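Local coordinates for putative uncharacterized protein (Toxoplasma gondii, PDB 4FBD) that is of unknown function, a conserved hypothetical protein that belongs to the DUF3228 family, at residues 150-155 and 181-186. Sequence-based numbering, arbitrary orientation.
Sequences LDLILY and WSIIAV
I184 and A185 both stand opposite I153, forming a classic beta bulge in the antiparallel pairing of segments 150-155 and 181-186, which lie on neighbouring inner strands (149-156 and 181-189) of a mixed sheet. The amide of I184 bonds to I153 O and the amide of I153 to A185 O, so the extra residue is taken up with both polar groups of I153 engaged. The first of these bonds lies nearly in line with the carbonyl, whereas the second reaches A185 O from a donor tilted 31° out of the carbonyl plane. Beyond the bulge, Y155 and S182 form a hydrogen-bonded pair through two reciprocal bonds of 3.0 Å, Y155 N to S182 O and S182 N to Y155 O.

On the face carrying I153, Y155, S182 and A185, the I184 side chain turns in against the tyrosine. I184 chi1 is 58°, with I184 CG1 between the backbone N and the carbonyl carbon, and this carries I184 CG1 to 3.3 Å from Y155 CD1, while CD1 of I184 lies near both CD1 and CE1 of the ring. I184 CD1 is also 4.0 Å from I153 CG2, and I153 CG1 rests against the A185 methyl. I160 of helix 157-166 touches both Y155 and I184 there.

L152, L154, I183 and V186 meet through apolar side chains on the other face. L152 and V186 lie side by side and point the same way, L152 CD2 contacting both valine methyls. At the end of the pairing, W181 meets L154 at about a right angle, with L154 CB 3.8 Å from W181 CE3; the indole also passes beside the Y155 carbonyl carbon. The other end of L154 presses on the isoleucine of its non-hydrogen-bonded pair, with L154 CD2 only 3.4 Å from I183 CG1.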
loop_
_atom_site.group_PDB
_atom_site.type_symbol
_atom_site.label_atom_id
_atom_site.label_comp_id
_atom_site.label_asym_id
_atom_site.label_seq_id
_atom_site.Cartn_x
_atom_site.Cartn_y
_atom_site.Cartn_z
ATOM N N LEU A 150 13.209 1.540 24.140
ATOM C CA LEU A 150 11.792 1.453 24.392
ATOM C C LEU A 150 11.245 2.874 24.254
ATOM O O LEU A 150 11.771 3.807 24.878
ATOM C CB LEU A 150 11.497 0.932 25.799
ATOM C CG LEU A 150 12.035 -0.462 26.100
ATOM C CD1 LEU A 150 11.825 -0.799 27.547
ATOM C CD2 LEU A 150 11.397 -1.499 25.153
ATOM N N ASP A 151 10.237 3.044 23.403
ATOM C CA ASP A 151 9.572 4.313 23.242
ATOM C C ASP A 151 8.441 4.158 24.239
ATOM O O ASP A 151 7.576 3.282 24.070
ATOM C CB ASP A 151 9.051 4.474 21.817
ATOM C CG ASP A 151 8.567 5.893 21.499
ATOM O OD1 ASP A 151 8.605 6.772 22.389
ATOM O OD2 ASP A 151 8.162 6.128 20.318
ATOM N N LEU A 152 8.487 4.933 25.319
ATOM C CA LEU A 152 7.453 4.881 26.341
ATOM C C LEU A 152 6.452 5.964 26.026
ATOM O O LEU A 152 6.810 7.155 25.965
ATOM C CB LEU A 152 8.033 5.106 27.718
ATOM C CG LEU A 152 9.119 4.134 28.181
ATOM C CD1 LEU A 152 9.640 4.557 29.591
ATOM C CD2 LEU A 152 8.597 2.710 28.147
ATOM N N ILE A 153 5.204 5.572 25.799
ATOM C CA ILE A 153 4.187 6.561 25.460
ATOM C C ILE A 153 3.429 6.876 26.716
ATOM O O ILE A 153 2.958 5.963 27.390
ATOM C CB ILE A 153 3.205 6.055 24.410
ATOM C CG1 ILE A 153 3.946 5.414 23.230
ATOM C CG2 ILE A 153 2.317 7.208 23.940
ATOM C CD1 ILE A 153 4.881 6.363 22.533
ATOM N N LEU A 154 3.307 8.165 27.024
ATOM C CA LEU A 154 2.628 8.624 28.228
ATOM C C LEU A 154 1.319 9.351 27.948
ATOM O O LEU A 154 1.161 9.990 26.922
ATOM C CB LEU A 154 3.540 9.593 28.985
ATOM C CG LEU A 154 4.920 9.047 29.366
ATOM C CD1 LEU A 154 5.736 10.097 30.074
ATOM C CD2 LEU A 154 4.821 7.794 30.221
ATOM N N TYR A 155 0.374 9.222 28.872
ATOM C CA TYR A 155 -0.907 9.936 28.820
ATOM C C TYR A 155 -1.064 10.622 30.137
ATOM O O TYR A 155 -0.603 10.108 31.153
ATOM C CB TYR A 155 -2.097 8.999 28.550
ATOM C CG TYR A 155 -2.487 8.903 27.080
ATOM C CD1 TYR A 155 -1.582 8.461 26.121
ATOM C CD2 TYR A 155 -3.773 9.245 26.660
ATOM C CE1 TYR A 155 -1.940 8.371 24.779
ATOM C CE2 TYR A 155 -4.143 9.160 25.328
ATOM C CZ TYR A 155 -3.219 8.725 24.390
ATOM O OH TYR A 155 -3.575 8.637 23.069
ATOM N N TRP A 181 1.683 11.551 34.819
ATOM C CA TRP A 181 1.864 10.860 33.555
ATOM C C TRP A 181 1.938 9.394 33.784
ATOM O O TRP A 181 2.621 8.956 34.691
ATOM C CB TRP A 181 3.182 11.296 32.906
ATOM C CG TRP A 181 3.148 12.714 32.537
ATOM C CD1 TRP A 181 3.639 13.755 33.251
ATOM C CD2 TRP A 181 2.530 13.270 31.375
ATOM N NE1 TRP A 181 3.392 14.933 32.594
ATOM C CE2 TRP A 181 2.707 14.663 31.440
ATOM C CE3 TRP A 181 1.849 12.722 30.286
ATOM C CZ2 TRP A 181 2.223 15.525 30.458
ATOM C CZ3 TRP A 181 1.378 13.579 29.297
ATOM C CH2 TRP A 181 1.570 14.964 29.391
ATOM N N SER A 182 1.256 8.616 32.954
ATOM C CA SER A 182 1.344 7.171 33.076
ATOM C C SER A 182 1.625 6.522 31.743
ATOM O O SER A 182 1.105 6.932 30.719
ATOM C CB SER A 182 0.084 6.557 33.710
ATOM O OG SER A 182 0.039 6.851 35.095
ATOM N N ILE A 183 2.436 5.483 31.789
ATOM C CA ILE A 183 2.789 4.720 30.605
ATOM C C ILE A 183 1.561 3.903 30.158
ATOM O O ILE A 183 1.019 3.116 30.936
ATOM C CB ILE A 183 3.950 3.768 30.931
ATOM C CG1 ILE A 183 5.192 4.591 31.327
ATOM C CG2 ILE A 183 4.201 2.786 29.756
ATOM C CD1 ILE A 183 6.272 3.779 31.968
ATOM N N ILE A 184 1.119 4.126 28.922
ATOM C CA ILE A 184 -0.013 3.405 28.350
ATOM C C ILE A 184 0.428 2.482 27.184
ATOM O O ILE A 184 -0.292 1.567 26.793
ATOM C CB ILE A 184 -1.155 4.365 27.928
ATOM C CG1 ILE A 184 -0.694 5.399 26.909
ATOM C CG2 ILE A 184 -1.756 5.081 29.135
ATOM C CD1 ILE A 184 -0.573 4.884 25.518
ATOM N N ALA A 185 1.628 2.720 26.662
ATOM C CA ALA A 185 2.182 1.897 25.597
ATOM C C ALA A 185 3.686 1.860 25.717
ATOM O O ALA A 185 4.304 2.812 26.178
ATOM C CB ALA A 185 1.777 2.438 24.208
ATOM N N VAL A 186 4.262 0.749 25.274
ATOM C CA VAL A 186 5.709 0.534 25.264
ATOM C C VAL A 186 6.068 -0.100 23.935
ATOM O O VAL A 186 5.573 -1.151 23.590
ATOM C CB VAL A 186 6.155 -0.414 26.388
ATOM C CG1 VAL A 186 7.657 -0.561 26.354
ATOM C CG2 VAL A 186 5.681 0.092 27.726
#